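Local coordinates for protein D-lactate dehydrogenase (Fermentative) (PDB 6ABJ) that probably catalyses the NADH-dependent interconversion of pyruvate and D-lactate, working as a tetramer of the D-isomer specific 2-hydroxyacid dehydrogenase family, at residues F61-A66 with D329-W334. Numbering follows the deposited sequence.
Sequences FEVVCA and DNIAAW
Glu62 OE2 makes its polar bond with Arg86 NH1, a salt bridge, and from there comes into plain edge contact with the Trp334 indole, Glu62 OE2 lying 3.6 Å from Trp334 CH2 and close to the plane of the ring. That position puts the oxygen at the C-H border of the indole, probably a more favourable side for a carboxylate than the electron-rich face. The carboxylate itself stands almost upright against the ring, the two planes 86° apart. Arg86 probably helps to hold the acid there and offsets its charge. Beyond the carboxylate the contact is apolar. Val63 forks between two helix residues one turn apart. Val63 CG1, set anti to the backbone N (chi1 180°), meets Ile331 CD1 tip to tip at 3.9 Å, while Val63 CG2 reaches the six-membered ring obliquely and more loosely, 4.3 Å from Trp334 CZ3. On the helix, the Trp334 side chain swings CG anti to its own backbone N (chi1 161°), which carries the benzene half of the indole over toward the strand. The CA atoms of Val63 and Ile331 stay 8.1 Å apart, a gap bridged by side chains alone. Ile19 and Leu87, from the strands flanking 63-66, widen the apolar bed on which Ile331 rests. The result is helix-on-sheet packing of an alpha/beta domain: the C-terminal helix 317-335 lies against the five-stranded parallel sheet that holds the N-terminal strand 18-21, bringing both chain ends into one flavodoxin-like substrate-binding domain, as in other D-2-hydroxyacid dehydrogenases.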
ATOM      1  N   PHE B  61      24.240  29.378 -21.926  1.00 55.87           N
ATOM      2  CA  PHE B  61      23.013  28.930 -22.573  1.00 52.13           C
ATOM      3  C   PHE B  61      22.098  30.117 -22.735  1.00 50.44           C
ATOM      4  O   PHE B  61      21.807  30.872 -21.767  1.00 48.17           O
ATOM      5  CB  PHE B  61      22.285  27.834 -21.744  1.00 52.87           C
ATOM      6  CG  PHE B  61      22.895  26.466 -21.851  1.00 50.96           C
ATOM      7  CD1 PHE B  61      22.449  25.591 -22.831  1.00 51.60           C
ATOM      8  CD2 PHE B  61      23.900  26.046 -20.984  1.00 53.24           C
ATOM      9  CE1 PHE B  61      22.967  24.309 -22.956  1.00 51.45           C
ATOM     10  CE2 PHE B  61      24.422  24.757 -21.085  1.00 53.88           C
ATOM     11  CZ  PHE B  61      23.948  23.889 -22.081  1.00 52.48           C
ATOM     12  N   GLU B  62      21.620  30.279 -23.961  1.00 50.44           N
ATOM     13  CA  GLU B  62      20.820  31.430 -24.301  1.00 53.79           C
ATOM     14  C   GLU B  62      19.426  31.355 -23.745  1.00 49.27           C
ATOM     15  O   GLU B  62      18.794  32.393 -23.432  1.00 44.84           O
ATOM     16  CB  GLU B  62      20.719  31.550 -25.812  1.00 58.76           C
ATOM     17  CG  GLU B  62      20.582  32.991 -26.188  1.00 62.49           C
ATOM     18  CD  GLU B  62      20.897  33.277 -27.630  1.00 65.04           C
ATOM     19  OE1 GLU B  62      21.555  32.438 -28.301  1.00 65.68           O
ATOM     20  OE2 GLU B  62      20.460  34.349 -28.064  1.00 62.39           O
ATOM     21  N   VAL B  63      18.946  30.110 -23.627  1.00 45.74           N
ATOM     22  CA  VAL B  63      17.590  29.896 -23.154  1.00 42.99           C
ATOM     23  C   VAL B  63      17.600  28.848 -22.070  1.00 42.44           C
ATOM     24  O   VAL B  63      18.320  27.840 -22.180  1.00 43.41           O
ATOM     25  CB  VAL B  63      16.638  29.462 -24.275  1.00 42.77           C
ATOM     26  CG1 VAL B  63      15.219  29.242 -23.711  1.00 40.61           C
ATOM     27  CG2 VAL B  63      16.635  30.517 -25.374  1.00 43.89           C
ATOM     28  N   VAL B  64      16.871  29.148 -21.002  1.00 40.62           N
ATOM     29  CA  VAL B  64      16.685  28.171 -19.915  1.00 41.79           C
ATOM     30  C   VAL B  64      15.211  27.892 -19.806  1.00 38.71           C
ATOM     31  O   VAL B  64      14.378  28.813 -19.863  1.00 39.92           O
ATOM     32  CB  VAL B  64      17.368  28.574 -18.574  1.00 45.09           C
ATOM     33  CG1 VAL B  64      18.849  28.834 -18.784  1.00 47.83           C
ATOM     34  CG2 VAL B  64      16.710  29.761 -17.921  1.00 47.02           C
ATOM     35  N   CYS B  65      14.874  26.597 -19.705  1.00 42.29           N
ATOM     36  CA  CYS B  65      13.480  26.195 -19.645  1.00 39.10           C
ATOM     37  C   CYS B  65      13.187  25.653 -18.236  1.00 37.96           C
ATOM     38  O   CYS B  65      13.838  24.712 -17.804  1.00 36.14           O
ATOM     39  CB  CYS B  65      13.135  25.153 -20.728  1.00 38.94           C
ATOM     40  SG  CYS B  65      11.391  24.616 -20.573  1.00 39.12           S
ATOM     41  N   ALA B  66      12.259  26.287 -17.530  1.00 38.99           N
ATOM     42  CA  ALA B  66      12.032  26.019 -16.107  1.00 37.92           C
ATOM     43  C   ALA B  66      10.607  25.567 -15.863  1.00 39.07           C
ATOM     44  O   ALA B  66       9.701  25.885 -16.612  1.00 33.77           O
ATOM     45  CB  ALA B  66      12.287  27.253 -15.246  1.00 39.11           C
ATOM     46  N   ASP B 329       7.548  27.058 -29.804  1.00 40.31           N
ATOM     47  CA  ASP B 329       7.046  28.189 -30.580  1.00 39.15           C
ATOM     48  C   ASP B 329       7.289  29.514 -29.872  1.00 39.82           C
ATOM     49  O   ASP B 329       7.635  30.511 -30.532  1.00 34.99           O
ATOM     50  CB  ASP B 329       5.567  28.041 -30.950  1.00 42.03           C
ATOM     51  CG  ASP B 329       5.322  26.970 -32.031  1.00 49.13           C
ATOM     52  OD1 ASP B 329       6.305  26.496 -32.693  1.00 53.71           O
ATOM     53  OD2 ASP B 329       4.130  26.635 -32.255  1.00 53.94           O
ATOM     54  N   ASN B 330       7.085  29.564 -28.553  1.00 34.37           N
ATOM     55  CA  ASN B 330       7.353  30.791 -27.799  1.00 36.57           C
ATOM     56  C   ASN B 330       8.815  31.218 -27.956  1.00 36.73           C
ATOM     57  O   ASN B 330       9.139  32.416 -28.016  1.00 35.59           O
ATOM     58  CB  ASN B 330       7.058  30.656 -26.286  1.00 34.44           C
ATOM     59  CG  ASN B 330       5.603  30.586 -25.963  1.00 34.95           C
ATOM     60  OD1 ASN B 330       4.724  30.923 -26.762  1.00 33.56           O
ATOM     61  ND2 ASN B 330       5.318  30.133 -24.717  1.00 34.01           N
ATOM     62  N   ILE B 331       9.685  30.225 -28.007  1.00 36.50           N
ATOM     63  CA  ILE B 331      11.115  30.479 -28.047  1.00 40.34           C
ATOM     64  C   ILE B 331      11.493  31.010 -29.451  1.00 42.53           C
ATOM     65  O   ILE B 331      12.307  31.957 -29.555  1.00 41.55           O
ATOM     66  CB  ILE B 331      11.931  29.213 -27.655  1.00 42.11           C
ATOM     67  CG1 ILE B 331      11.859  28.981 -26.136  1.00 40.98           C
ATOM     68  CG2 ILE B 331      13.411  29.371 -28.004  1.00 43.13           C
ATOM     69  CD1 ILE B 331      12.319  27.606 -25.685  1.00 41.53           C
ATOM     70  N   ALA B 332      10.914  30.393 -30.490  1.00 41.72           N
ATOM     71  CA  ALA B 332      11.148  30.812 -31.910  1.00 42.17           C
ATOM     72  C   ALA B 332      10.646  32.244 -32.095  1.00 41.13           C
ATOM     73  O   ALA B 332      11.278  33.078 -32.744  1.00 41.10           O
ATOM     74  CB  ALA B 332      10.451  29.843 -32.866  1.00 42.44           C
ATOM     75  N   ALA B 333       9.507  32.520 -31.481  1.00 40.01           N
ATOM     76  CA  ALA B 333       8.896  33.839 -31.528  1.00 39.43           C
ATOM     77  C   ALA B 333       9.750  34.899 -30.836  1.00 39.96           C
ATOM     78  O   ALA B 333       9.993  36.002 -31.397  1.00 40.83           O
ATOM     79  CB  ALA B 333       7.479  33.804 -31.002  1.00 39.53           C
ATOM     80  N   TRP B 334      10.251  34.606 -29.643  1.00 40.63           N
ATOM     81  CA  TRP B 334      11.120  35.560 -28.983  1.00 39.23           C
ATOM     82  C   TRP B 334      12.297  35.896 -29.879  1.00 41.48           C
ATOM     83  O   TRP B 334      12.673  37.076 -30.045  1.00 39.59           O
ATOM     84  CB  TRP B 334      11.629  35.002 -27.644  1.00 36.91           C
ATOM     85  CG  TRP B 334      12.865  35.697 -27.093  1.00 36.65           C
ATOM     86  CD1 TRP B 334      12.922  36.887 -26.371  1.00 35.97           C
ATOM     87  CD2 TRP B 334      14.274  35.269 -27.220  1.00 35.58           C
ATOM     88  NE1 TRP B 334      14.217  37.209 -26.051  1.00 37.89           N
ATOM     89  CE2 TRP B 334      15.074  36.283 -26.527  1.00 37.71           C
ATOM     90  CE3 TRP B 334      14.921  34.190 -27.809  1.00 37.70           C
ATOM     91  CZ2 TRP B 334      16.454  36.200 -26.444  1.00 39.44           C
ATOM     92  CZ3 TRP B 334      16.314  34.120 -27.716  1.00 38.99           C
ATOM     93  CH2 TRP B 334      17.059  35.100 -27.051  1.00 39.24           C
TER